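Trehalose-6-phosphate phosphatase (Candida albicans, PDB 5DXI) belongs to the trehalose-phosphatase family of the HAD clan and binds a magnesium ion and beryllium trifluoride in its phosphatase domain. Local coordinates at residues 197-201 and 247-251. Residues are numbered along the deposited sequence; the frame is centred on the assembly and turned at random.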
loop_
_atom_site.group_PDB
_atom_site.type_symbol
_atom_site.label_atom_id
_atom_site.label_comp_id
_atom_site.label_asym_id
_atom_site.label_seq_id
_atom_site.Cartn_x
_atom_site.Cartn_y
_atom_site.Cartn_z
ATOM N N ARG A 197 -12.080 -0.340 -5.224
ATOM C CA ARG A 197 -12.897 0.860 -5.369
ATOM C C ARG A 197 -12.335 1.838 -6.393
ATOM O O ARG A 197 -13.079 2.648 -6.956
ATOM C CB ARG A 197 -13.059 1.565 -4.024
ATOM C CG ARG A 197 -14.017 0.847 -3.089
ATOM C CD ARG A 197 -13.983 1.498 -1.723
ATOM N NE ARG A 197 -14.794 0.776 -0.748
ATOM C CZ ARG A 197 -15.759 1.354 -0.041
ATOM N NH1 ARG A 197 -16.011 2.643 -0.212
ATOM N NH2 ARG A 197 -16.462 0.654 0.836
ATOM N N LEU A 198 -11.033 1.748 -6.643
ATOM C CA LEU A 198 -10.356 2.669 -7.553
ATOM C C LEU A 198 -10.277 2.127 -8.962
ATOM O O LEU A 198 -10.375 2.881 -9.933
ATOM C CB LEU A 198 -8.951 2.984 -7.048
ATOM C CG LEU A 198 -8.870 3.820 -5.773
ATOM C CD1 LEU A 198 -7.414 3.966 -5.300
ATOM C CD2 LEU A 198 -9.527 5.207 -5.965
ATOM N N VAL A 199 -10.082 0.815 -9.069
ATOM C CA VAL A 199 -9.945 0.162 -10.360
ATOM C C VAL A 199 -11.307 -0.075 -11.013
ATOM O O VAL A 199 -11.518 0.265 -12.180
ATOM C CB VAL A 199 -9.203 -1.173 -10.218
ATOM C CG1 VAL A 199 -9.366 -2.034 -11.468
ATOM C CG2 VAL A 199 -7.737 -0.929 -9.895
ATOM N N LEU A 200 -12.234 -0.654 -10.261
ATOM C CA LEU A 200 -13.558 -0.934 -10.810
ATOM C C LEU A 200 -14.422 0.294 -10.637
ATOM O O LEU A 200 -15.358 0.299 -9.838
ATOM C CB LEU A 200 -14.192 -2.141 -10.125
ATOM C CG LEU A 200 -13.407 -3.444 -10.271
ATOM C CD1 LEU A 200 -14.107 -4.544 -9.502
ATOM C CD2 LEU A 200 -13.221 -3.832 -11.742
ATOM N N HIS A 201 -14.104 1.327 -11.406
ATOM C CA HIS A 201 -14.654 2.663 -11.195
ATOM C C HIS A 201 -14.335 3.501 -12.429
ATOM O O HIS A 201 -13.268 3.345 -13.020
ATOM C CB HIS A 201 -14.049 3.293 -9.930
ATOM C CG HIS A 201 -14.827 4.451 -9.381
ATOM N ND1 HIS A 201 -16.026 4.292 -8.717
ATOM C CD2 HIS A 201 -14.559 5.779 -9.363
ATOM C CE1 HIS A 201 -16.473 5.475 -8.335
ATOM N NE2 HIS A 201 -15.599 6.395 -8.709
ATOM N N ILE A 247 -9.021 -9.159 -10.092
ATOM C CA ILE A 247 -9.678 -8.360 -11.115
ATOM C C ILE A 247 -9.208 -8.790 -12.508
ATOM O O ILE A 247 -10.014 -8.944 -13.432
ATOM C CB ILE A 247 -9.420 -6.861 -10.894
ATOM C CG1 ILE A 247 -10.202 -6.389 -9.666
ATOM C CG2 ILE A 247 -9.821 -6.064 -12.122
ATOM C CD1 ILE A 247 -9.775 -5.014 -9.131
ATOM N N ASN A 248 -7.906 -9.018 -12.640
ATOM C CA ASN A 248 -7.333 -9.471 -13.898
ATOM C C ASN A 248 -7.939 -10.796 -14.318
ATOM O O ASN A 248 -8.314 -10.976 -15.478
ATOM C CB ASN A 248 -5.819 -9.632 -13.768
ATOM C CG ASN A 248 -5.125 -9.772 -15.108
ATOM O OD1 ASN A 248 -4.949 -8.797 -15.830
ATOM N ND2 ASN A 248 -4.732 -10.996 -15.448
ATOM N N LYS A 249 -8.083 -11.702 -13.355
ATOM C CA LYS A 249 -8.625 -13.021 -13.648
ATOM C C LYS A 249 -10.120 -12.914 -13.974
ATOM O O LYS A 249 -10.633 -13.654 -14.813
ATOM C CB LYS A 249 -8.402 -13.981 -12.482
ATOM C CG LYS A 249 -8.940 -15.364 -12.761
ATOM C CD LYS A 249 -8.718 -16.334 -11.617
ATOM C CE LYS A 249 -9.218 -17.725 -12.014
ATOM N NZ LYS A 249 -8.897 -18.771 -11.006
ATOM N N LYS A 250 -10.803 -11.975 -13.326
ATOM C CA LYS A 250 -12.219 -11.727 -13.588
ATOM C C LYS A 250 -12.356 -11.253 -15.034
ATOM O O LYS A 250 -13.227 -11.724 -15.779
ATOM C CB LYS A 250 -12.779 -10.685 -12.610
ATOM C CG LYS A 250 -14.196 -10.206 -12.891
ATOM C CD LYS A 250 -15.175 -11.314 -12.535
ATOM C CE LYS A 250 -16.616 -10.832 -12.469
ATOM N NZ LYS A 250 -17.152 -10.396 -13.787
ATOM N N TRP A 251 -11.483 -10.328 -15.431
ATOM C CA TRP A 251 -11.468 -9.851 -16.809
ATOM C C TRP A 251 -11.149 -10.946 -17.845
ATOM O O TRP A 251 -11.685 -10.904 -18.952
ATOM C CB TRP A 251 -10.477 -8.703 -16.951
ATOM C CG TRP A 251 -10.968 -7.418 -16.347
ATOM C CD1 TRP A 251 -12.259 -7.100 -16.024
ATOM C CD2 TRP A 251 -10.175 -6.280 -15.989
ATOM N NE1 TRP A 251 -12.311 -5.833 -15.485
ATOM C CE2 TRP A 251 -11.046 -5.311 -15.457
ATOM C CE3 TRP A 251 -8.807 -5.992 -16.059
ATOM C CZ2 TRP A 251 -10.595 -4.070 -14.998
ATOM C CZ3 TRP A 251 -8.365 -4.768 -15.619
ATOM C CH2 TRP A 251 -9.255 -3.817 -15.089
#
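V199 and L200, where helix 191-199 runs out, meet I247 and W251 of helix 235-253 through carbon atoms alone. From I247 CB, directed at the other segment, two branches both make contact. With CG1 anti to the carbonyl carbon (chi1 -71°), CG2 lies anti to the backbone N and faces L200 CD2 at 4.1 Å; it also lies 3.5 Å above the plane of the W251 ring, one helical turn on, offset toward the rim. The longer branch, through CG1, ends in CD1, which meets V199 CG1 head-on at 3.8 Å and also reaches V199 CB and L200 CG. V199 CG1 also touches the indole, 4.0 Å from W251 CH2, approaching the ring obliquely. The L200 and W251 side chains run past each other in opposite directions, bringing L200 CD2 within 4.2 Å of W251 CZ2, again oblique to the ring. L200 has already left helical geometry and centres an inverse gamma turn; its side chain still leans into the interface, at the exposed border of an otherwise buried contact. The contact joins two neighbouring helices packed against the central mixed sheet of the HAD-type core, with V199 resting on L24 of strand 23-27 and W251 on V266 of strand 266-271.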